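Local atomic coordinates of Na Glutathione S-transferase 1 (Necator americanus, PDB entry 2ON7), a protein that probably conjugates the thiol of glutathione to electrophilic compounds in a parasitic hookworm. Residues Q119-V124 and T169-F174; R19-L24 and V156-S161; K103-T108 and A165-F170. All coordinates share one frame; numbering follows the deposited sequence.

Contact 1 (Q119-V124 and T169-F174); sequences QLKKEV and TFVPEF
Lys121 points its CG away from the backbone N (chi1 -171°), which sends its chain off helix 117-141 toward Val171, and a bend at chi3 (42°) then curls the end of the chain. Val171 answers with its CG1 branch. The lysine and valine side chains run past each other in opposite directions, so the meeting is alongside: Lys121 CD lies 3.9 Å from Val171 CG1, methylene against methyl. The backbones stay well apart, with the CA atoms of Lys121 and Val171 8.8 Å from each other. No hydrogen bond joins the two segments, and the surface they bury together is a modest 93 Å².

Residues 169-174 belong to the loop between helices 155-168 and 179-189, in the helical C-terminal domain of the glutathione S-transferase fold. A type I turn from Val171 to Phe174 folds the chain back, with a weak bond of 3.1 Å from Phe174 N to Val171 O. Inward of the lysine, Val171 also packs on Phe105 and Leu125, while Phe174 meets the ring of Phe133 and gives its carbonyl oxygen to Arg129. The valine is thus the buried side of the contact and the lysine its partly exposed cover.

Glu173 brings OE1 to 4.1 Å from Lys121 NZ, and the two side chains cross at a slant. That is too long for a salt bridge; the amine has one with Glu118 OE1, a turn earlier on its own helix. The chemistry is therefore mainly that of a lysine used for its aliphatic length against a valine, while the carboxylate of Glu173 probably adds a mild electrostatic attraction.

Contact 2 (R19-L24 and V156-S161); sequences RQIFAL and VDLLVS
Just before Leu158, the residue that meets Gln20, Ile21 and Leu24 across the contact, the carbonyl oxygen of Asp157 is gripped twice by Ser161: its hydroxyl OG donates at 2.7 Å and its backbone N at 2.9 Å to Asp157 O, from opposite faces of the carbonyl plane. The hydroxyl sits 26° out of that plane. Bound there, the serine spends its polar group inside its own helix, although its CB points toward helix 16-25.

The setting is the domain interface of the glutathione S-transferase fold: helix 16-25 of the thioredoxin-like domain against helix 155-168 of the all-helical domain. The short helical segments approach to 10.5 Å between axes and run at 128° to each other, nearer to perpendicular than to antiparallel. Near the start of helix 155-168, Asp157 OD1 accepts from Thr154 N, half of the capping box familiar at this helix in the family.

Leu158 carries the packing, set among Gln20, Ile21 and Leu24. Its CG is anti to the carbonyl carbon (chi1 -49°), which carries the two methyls out to helix 16-25, where they divide the work. Leu158 CD1 packs at 3.8 Å on Ile21 CG1, two side chains crossing at about a right angle, and also lies 4.0 Å from Gln20 CB. Gln20 extends past the leucine in the opposite direction, laying its amide end beside the leucine stem, and it goes on to touch Leu194 and Trp197 of helix 192-200. Ile21 backs onto Cys68, Leu71 and Ala72 of helix 64-75, Cys68 being held in a disulfide. Leu24, one turn beyond Gln20, meets Leu158 tip to tip, with Leu24 CD1 3.9 Å from Leu158 CD2.

Contact 3 (K103-T108 and A165-F170); sequences KSFFYT and ATMLTF
The backbones of helix 82-109 and the last turns of helix 155-168 stand off from each other, with 9.0 Å between the CA atoms of Phe106 and Met167, so long side chains must bridge the gap. From one side come Phe105 and Phe106, from the other Met167. None of the three starts out aimed straight across, and all reach the other helix with their outer atoms.

Met167 does this by folding: bends at chi2 and chi3 curl the thioether so that sulfur and methyl find different rings. The methyl goes to Phe105, where Met167 CE lies 4.1 Å from Phe105 CE2 and comes in at a slant to the ring. The sulfur goes to Phe106, Met167 SD lying 4.4 Å from Phe106 CD2 at the ring edge, near the ring plane. Phe105 gets its ring there with CG anti to the backbone N (chi1 170°).

In the helical C-terminal domain of the glutathione S-transferase fold this contact ties together two long helices, and a third, 117-141, closes over it: Leu125 touches both Phe105 and Met167. Phe106 is also engaged by Arg99, two turns earlier on the same helix, in a cation-pi contact. The side chain of Thr166 also points across, but at the margin, its hydroxyl bonded to Arg12 and to Glu162 O.

Helix 82-109 is kinked here. The backbone N of Thr108 finds only a weak bond to Phe105 O, at 3.1 Å, while its hydroxyl takes the carbonyl a full turn back. Thr108 OG1 donates to Ser104 O at 3.1 Å, almost in line with the C=O bond (173°).

How the contacts relate
Contacts 1 and 3 are neighbours, their centres about 7 Å apart, and share Thr169 and Phe170. They also touch directly: Phe174 packs on Met167, and Leu120 on Thr108. Contact 3 is the buried layer, sulfur and methyl against aromatic rings, and contact 1 covers it toward the surface, where a lysine chain and a nearby carboxylate enter. Contact 2 lies closest to the centre of the chain and joins the two domains, whereas contacts 1 and 3 stay within the helical one. Helix 155-168 serves both contact 2 and contact 3, whose centres are about 19 Å apart: Leu158 on its early part meets the thioredoxin-like domain, Met167 near its end meets helix 82-109.

Contact 1 (Q119-V124 and T169-F174)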
# COMPACT_ATOMS: atom_id res chain seq x y z
N GLN A 119 -19.28 3.71 -21.00
CA GLN A 119 -17.99 3.72 -21.69
C GLN A 119 -16.81 3.52 -20.73
O GLN A 119 -15.91 2.73 -21.02
CB GLN A 119 -17.83 5.02 -22.49
CG GLN A 119 -18.49 5.00 -23.90
CD GLN A 119 -19.97 5.44 -23.93
OE1 GLN A 119 -20.34 6.36 -24.66
NE2 GLN A 119 -20.82 4.77 -23.14
N LEU A 120 -16.82 4.23 -19.61
CA LEU A 120 -15.84 3.98 -18.54
C LEU A 120 -16.01 2.61 -17.86
O LEU A 120 -15.07 2.10 -17.27
CB LEU A 120 -15.79 5.14 -17.52
CG LEU A 120 -15.33 6.53 -18.00
CD1 LEU A 120 -15.88 7.65 -17.11
CD2 LEU A 120 -13.82 6.61 -18.08
N LYS A 121 -17.20 2.00 -17.94
CA LYS A 121 -17.38 0.63 -17.50
C LYS A 121 -16.62 -0.33 -18.39
O LYS A 121 -15.78 -1.09 -17.91
CB LYS A 121 -18.84 0.22 -17.46
CG LYS A 121 -19.09 -1.14 -16.80
CD LYS A 121 -20.47 -1.20 -16.18
CE LYS A 121 -21.49 -0.56 -17.10
NZ LYS A 121 -22.88 -0.88 -16.72
N LYS A 122 -16.94 -0.28 -19.68
CA LYS A 122 -16.27 -1.07 -20.72
C LYS A 122 -14.75 -0.99 -20.70
O LYS A 122 -14.09 -2.02 -20.52
CB LYS A 122 -16.78 -0.70 -22.12
CG LYS A 122 -17.75 -1.73 -22.66
CD LYS A 122 -18.71 -1.15 -23.70
CE LYS A 122 -20.15 -1.56 -23.39
NZ LYS A 122 -20.52 -1.24 -21.94
N GLU A 123 -14.21 0.22 -20.86
CA GLU A 123 -12.77 0.43 -21.09
C GLU A 123 -11.86 0.47 -19.84
O GLU A 123 -10.64 0.29 -19.96
CB GLU A 123 -12.55 1.68 -21.97
CG GLU A 123 -12.93 1.49 -23.47
CD GLU A 123 -12.89 2.79 -24.27
OE1 GLU A 123 -12.59 2.74 -25.49
OE2 GLU A 123 -13.13 3.88 -23.68
N VAL A 124 -12.45 0.68 -18.66
CA VAL A 124 -11.67 0.89 -17.44
C VAL A 124 -12.07 -0.08 -16.31
O VAL A 124 -11.24 -0.88 -15.89
CB VAL A 124 -11.66 2.41 -16.99
CG1 VAL A 124 -11.01 2.60 -15.64
CG2 VAL A 124 -10.96 3.29 -18.04
N THR A 169 -24.24 -2.18 -5.99
CA THR A 169 -25.14 -1.04 -5.91
C THR A 169 -24.97 -0.05 -7.08
O THR A 169 -25.82 0.81 -7.30
CB THR A 169 -24.92 -0.34 -4.56
OG1 THR A 169 -25.21 -1.27 -3.49
CG2 THR A 169 -25.82 0.79 -4.43
N PHE A 170 -23.85 -0.17 -7.81
CA PHE A 170 -23.60 0.68 -8.98
C PHE A 170 -23.56 -0.11 -10.28
O PHE A 170 -23.93 0.40 -11.32
CB PHE A 170 -22.31 1.48 -8.81
CG PHE A 170 -22.41 2.55 -7.77
CD1 PHE A 170 -21.67 2.47 -6.60
CD2 PHE A 170 -23.28 3.61 -7.93
CE1 PHE A 170 -21.76 3.45 -5.63
CE2 PHE A 170 -23.38 4.59 -6.96
CZ PHE A 170 -22.61 4.49 -5.79
N VAL A 171 -23.10 -1.36 -10.18
CA VAL A 171 -22.95 -2.25 -11.31
C VAL A 171 -23.57 -3.62 -10.96
O VAL A 171 -22.87 -4.51 -10.46
CB VAL A 171 -21.45 -2.40 -11.71
CG1 VAL A 171 -21.32 -3.23 -12.95
CG2 VAL A 171 -20.78 -1.01 -11.91
N PRO A 172 -24.89 -3.78 -11.22
CA PRO A 172 -25.65 -4.98 -10.84
C PRO A 172 -25.03 -6.34 -11.28
O PRO A 172 -25.19 -7.34 -10.58
CB PRO A 172 -27.05 -4.76 -11.49
CG PRO A 172 -26.84 -3.68 -12.53
CD PRO A 172 -25.74 -2.81 -11.95
N GLU A 173 -24.35 -6.37 -12.42
CA GLU A 173 -23.68 -7.59 -12.91
C GLU A 173 -22.17 -7.64 -12.66
O GLU A 173 -21.41 -8.15 -13.49
CB GLU A 173 -23.97 -7.81 -14.40
CG GLU A 173 -24.46 -6.58 -15.13
CD GLU A 173 -23.42 -5.49 -15.22
OE1 GLU A 173 -23.64 -4.37 -14.68
OE2 GLU A 173 -22.40 -5.75 -15.85
N PHE A 174 -21.74 -7.15 -11.49
CA PHE A 174 -20.32 -7.04 -11.20
C PHE A 174 -19.61 -8.39 -10.97
O PHE A 174 -18.43 -8.58 -11.32
CB PHE A 174 -20.08 -6.07 -10.02
CG PHE A 174 -18.67 -5.63 -9.90
CD1 PHE A 174 -18.03 -5.02 -10.99
CD2 PHE A 174 -17.96 -5.79 -8.71
CE1 PHE A 174 -16.71 -4.61 -10.88
CE2 PHE A 174 -16.66 -5.35 -8.58
CZ PHE A 174 -16.02 -4.79 -9.67

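Contact 2 (R19-L24 and V156-S161)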
# COMPACT_ATOMS: atom_id res chain seq x y z
N ARG A 19 -13.82 0.52 10.72
CA ARG A 19 -15.08 0.39 11.43
C ARG A 19 -15.46 -1.06 11.59
O ARG A 19 -15.96 -1.47 12.63
CB ARG A 19 -16.22 1.13 10.71
CG ARG A 19 -15.99 2.59 10.61
CD ARG A 19 -17.13 3.21 9.87
NE ARG A 19 -16.95 4.64 9.70
CZ ARG A 19 -16.98 5.29 8.54
NH1 ARG A 19 -17.20 4.63 7.43
NH2 ARG A 19 -16.82 6.61 8.52
N GLN A 20 -15.28 -1.81 10.52
CA GLN A 20 -15.58 -3.22 10.50
C GLN A 20 -14.67 -3.98 11.43
O GLN A 20 -15.11 -4.89 12.03
CB GLN A 20 -15.64 -3.79 9.06
CG GLN A 20 -16.94 -3.36 8.37
CD GLN A 20 -17.11 -3.82 6.94
OE1 GLN A 20 -17.84 -3.21 6.15
NE2 GLN A 20 -16.47 -4.89 6.59
N ILE A 21 -13.41 -3.59 11.57
CA ILE A 21 -12.54 -4.26 12.53
C ILE A 21 -12.98 -4.03 13.95
O ILE A 21 -13.17 -4.99 14.68
CB ILE A 21 -11.06 -3.90 12.38
CG1 ILE A 21 -10.52 -4.47 11.07
CG2 ILE A 21 -10.27 -4.47 13.57
CD1 ILE A 21 -9.59 -5.63 11.23
N PHE A 22 -13.19 -2.77 14.32
CA PHE A 22 -13.75 -2.38 15.63
C PHE A 22 -15.01 -3.17 16.01
O PHE A 22 -15.12 -3.65 17.15
CB PHE A 22 -14.13 -0.92 15.61
CG PHE A 22 -12.97 0.03 15.75
CD1 PHE A 22 -12.01 -0.17 16.73
CD2 PHE A 22 -12.89 1.17 14.95
CE1 PHE A 22 -10.98 0.70 16.88
CE2 PHE A 22 -11.87 2.05 15.11
CZ PHE A 22 -10.90 1.81 16.08
N ALA A 23 -15.97 -3.26 15.08
CA ALA A 23 -17.22 -4.01 15.33
C ALA A 23 -16.94 -5.50 15.47
O ALA A 23 -17.52 -6.17 16.30
CB ALA A 23 -18.25 -3.74 14.24
N LEU A 24 -15.98 -6.02 14.70
CA LEU A 24 -15.58 -7.41 14.95
C LEU A 24 -14.94 -7.64 16.36
O LEU A 24 -14.91 -8.75 16.88
CB LEU A 24 -14.67 -7.91 13.85
CG LEU A 24 -15.30 -8.30 12.51
CD1 LEU A 24 -14.15 -8.50 11.53
CD2 LEU A 24 -16.16 -9.58 12.58
N VAL A 156 -8.24 -8.19 5.01
CA VAL A 156 -8.53 -8.14 3.56
C VAL A 156 -9.91 -8.70 3.21
O VAL A 156 -10.55 -8.20 2.30
CB VAL A 156 -7.61 -8.98 2.63
CG1 VAL A 156 -6.75 -8.10 1.79
CG2 VAL A 156 -6.93 -10.11 3.31
N ASP A 157 -10.32 -9.78 3.87
CA ASP A 157 -11.68 -10.31 3.70
C ASP A 157 -12.75 -9.16 3.67
O ASP A 157 -13.66 -9.16 2.85
CB ASP A 157 -11.96 -11.35 4.80
CG ASP A 157 -11.08 -12.62 4.64
OD1 ASP A 157 -10.47 -13.11 5.62
OD2 ASP A 157 -10.98 -13.12 3.49
N LEU A 158 -12.57 -8.17 4.53
CA LEU A 158 -13.50 -7.07 4.72
C LEU A 158 -13.39 -6.05 3.63
O LEU A 158 -14.39 -5.63 3.05
CB LEU A 158 -13.23 -6.40 6.08
CG LEU A 158 -13.08 -7.25 7.33
CD1 LEU A 158 -12.58 -6.33 8.44
CD2 LEU A 158 -14.44 -7.86 7.70
N LEU A 159 -12.15 -5.66 3.35
CA LEU A 159 -11.85 -4.79 2.23
C LEU A 159 -12.59 -5.19 0.97
O LEU A 159 -13.30 -4.37 0.35
CB LEU A 159 -10.35 -4.81 1.93
CG LEU A 159 -9.41 -3.83 2.62
CD1 LEU A 159 -8.01 -4.01 1.98
CD2 LEU A 159 -9.92 -2.32 2.57
N VAL A 160 -12.40 -6.45 0.59
CA VAL A 160 -12.88 -7.05 -0.67
C VAL A 160 -14.38 -7.38 -0.63
O VAL A 160 -15.12 -7.09 -1.58
CB VAL A 160 -12.06 -8.35 -1.00
CG1 VAL A 160 -12.56 -9.05 -2.23
CG2 VAL A 160 -10.57 -8.05 -1.10
N SER A 161 -14.85 -8.00 0.45
CA SER A 161 -16.29 -8.23 0.58
C SER A 161 -17.09 -6.90 0.58
O SER A 161 -18.01 -6.73 -0.19
CB SER A 161 -16.60 -9.10 1.78
OG SER A 161 -16.28 -8.45 2.96

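Contact 3 (K103-T108 and A165-F170)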
# COMPACT_ATOMS: atom_id res chain seq x y z
N LYS A 103 -10.22 4.23 -10.37
CA LYS A 103 -10.45 5.59 -9.86
C LYS A 103 -11.26 6.52 -10.80
O LYS A 103 -12.14 7.24 -10.36
CB LYS A 103 -9.10 6.22 -9.52
CG LYS A 103 -9.14 7.29 -8.47
CD LYS A 103 -7.74 7.55 -7.95
CE LYS A 103 -7.71 8.83 -7.11
NZ LYS A 103 -8.61 8.71 -5.91
N SER A 104 -10.98 6.48 -12.10
CA SER A 104 -11.77 7.22 -13.06
C SER A 104 -13.21 6.70 -13.29
O SER A 104 -14.10 7.49 -13.63
CB SER A 104 -11.03 7.30 -14.40
OG SER A 104 -10.97 6.03 -15.01
N PHE A 105 -13.44 5.39 -13.18
CA PHE A 105 -14.81 4.90 -13.24
C PHE A 105 -15.62 5.28 -12.00
O PHE A 105 -16.69 5.87 -12.12
CB PHE A 105 -14.90 3.39 -13.44
CG PHE A 105 -16.29 2.87 -13.27
CD1 PHE A 105 -17.21 2.97 -14.32
CD2 PHE A 105 -16.71 2.37 -12.03
CE1 PHE A 105 -18.53 2.54 -14.15
CE2 PHE A 105 -18.01 1.94 -11.85
CZ PHE A 105 -18.94 2.02 -12.92
N PHE A 106 -15.11 4.90 -10.82
CA PHE A 106 -15.74 5.11 -9.51
C PHE A 106 -16.15 6.56 -9.25
O PHE A 106 -17.31 6.83 -8.95
CB PHE A 106 -14.78 4.64 -8.41
CG PHE A 106 -15.44 4.41 -7.08
CD1 PHE A 106 -15.36 5.38 -6.07
CD2 PHE A 106 -16.14 3.22 -6.83
CE1 PHE A 106 -15.97 5.18 -4.83
CE2 PHE A 106 -16.73 3.00 -5.56
CZ PHE A 106 -16.66 3.98 -4.57
N TYR A 107 -15.21 7.48 -9.38
CA TYR A 107 -15.45 8.92 -9.18
C TYR A 107 -16.48 9.52 -10.15
O TYR A 107 -17.12 10.52 -9.83
CB TYR A 107 -14.12 9.70 -9.18
CG TYR A 107 -13.37 9.54 -7.86
CD1 TYR A 107 -13.27 10.59 -6.94
CD2 TYR A 107 -12.81 8.31 -7.51
CE1 TYR A 107 -12.59 10.43 -5.72
CE2 TYR A 107 -12.14 8.13 -6.30
CZ TYR A 107 -12.03 9.19 -5.40
OH TYR A 107 -11.36 8.98 -4.20
N THR A 108 -16.65 8.89 -11.32
CA THR A 108 -17.71 9.24 -12.26
C THR A 108 -19.05 8.62 -11.84
O THR A 108 -20.08 9.30 -11.88
CB THR A 108 -17.36 8.86 -13.74
OG1 THR A 108 -16.25 9.64 -14.18
CG2 THR A 108 -18.54 9.13 -14.69
N ALA A 165 -19.87 -5.51 -2.36
CA ALA A 165 -21.20 -5.16 -1.91
C ALA A 165 -21.55 -3.76 -2.42
O ALA A 165 -22.52 -3.58 -3.12
CB ALA A 165 -21.23 -5.25 -0.43
N THR A 166 -20.71 -2.78 -2.11
CA THR A 166 -20.83 -1.41 -2.68
C THR A 166 -20.96 -1.39 -4.22
O THR A 166 -21.91 -0.79 -4.75
CB THR A 166 -19.62 -0.55 -2.23
OG1 THR A 166 -19.62 -0.42 -0.81
CG2 THR A 166 -19.66 0.86 -2.89
N MET A 167 -20.05 -2.04 -4.94
CA MET A 167 -20.14 -2.14 -6.41
C MET A 167 -21.49 -2.63 -6.96
O MET A 167 -22.09 -1.94 -7.78
CB MET A 167 -18.97 -2.95 -7.03
CG MET A 167 -17.66 -2.16 -6.99
SD MET A 167 -17.74 -0.70 -8.11
CE MET A 167 -18.63 -1.32 -9.49
N LEU A 168 -21.99 -3.77 -6.48
CA LEU A 168 -23.34 -4.27 -6.84
C LEU A 168 -24.42 -3.16 -6.85
O LEU A 168 -25.38 -3.22 -7.60
CB LEU A 168 -23.77 -5.43 -5.92
CG LEU A 168 -22.91 -6.70 -5.93
CD1 LEU A 168 -23.61 -7.91 -5.31
CD2 LEU A 168 -22.51 -7.03 -7.37
N THR A 169 -24.24 -2.18 -5.99
CA THR A 169 -25.14 -1.04 -5.91
C THR A 169 -24.97 -0.05 -7.08
O THR A 169 -25.82 0.81 -7.30
CB THR A 169 -24.92 -0.34 -4.56
OG1 THR A 169 -25.21 -1.27 -3.49
CG2 THR A 169 -25.82 0.79 -4.43
N PHE A 170 -23.85 -0.17 -7.81
CA PHE A 170 -23.60 0.68 -8.98
C PHE A 170 -23.56 -0.11 -10.28
O PHE A 170 -23.93 0.40 -11.32
CB PHE A 170 -22.31 1.48 -8.81
CG PHE A 170 -22.41 2.55 -7.77
CD1 PHE A 170 -21.67 2.47 -6.60
CD2 PHE A 170 -23.28 3.61 -7.93
CE1 PHE A 170 -21.76 3.45 -5.63
CE2 PHE A 170 -23.38 4.59 -6.96
CZ PHE A 170 -22.61 4.49 -5.79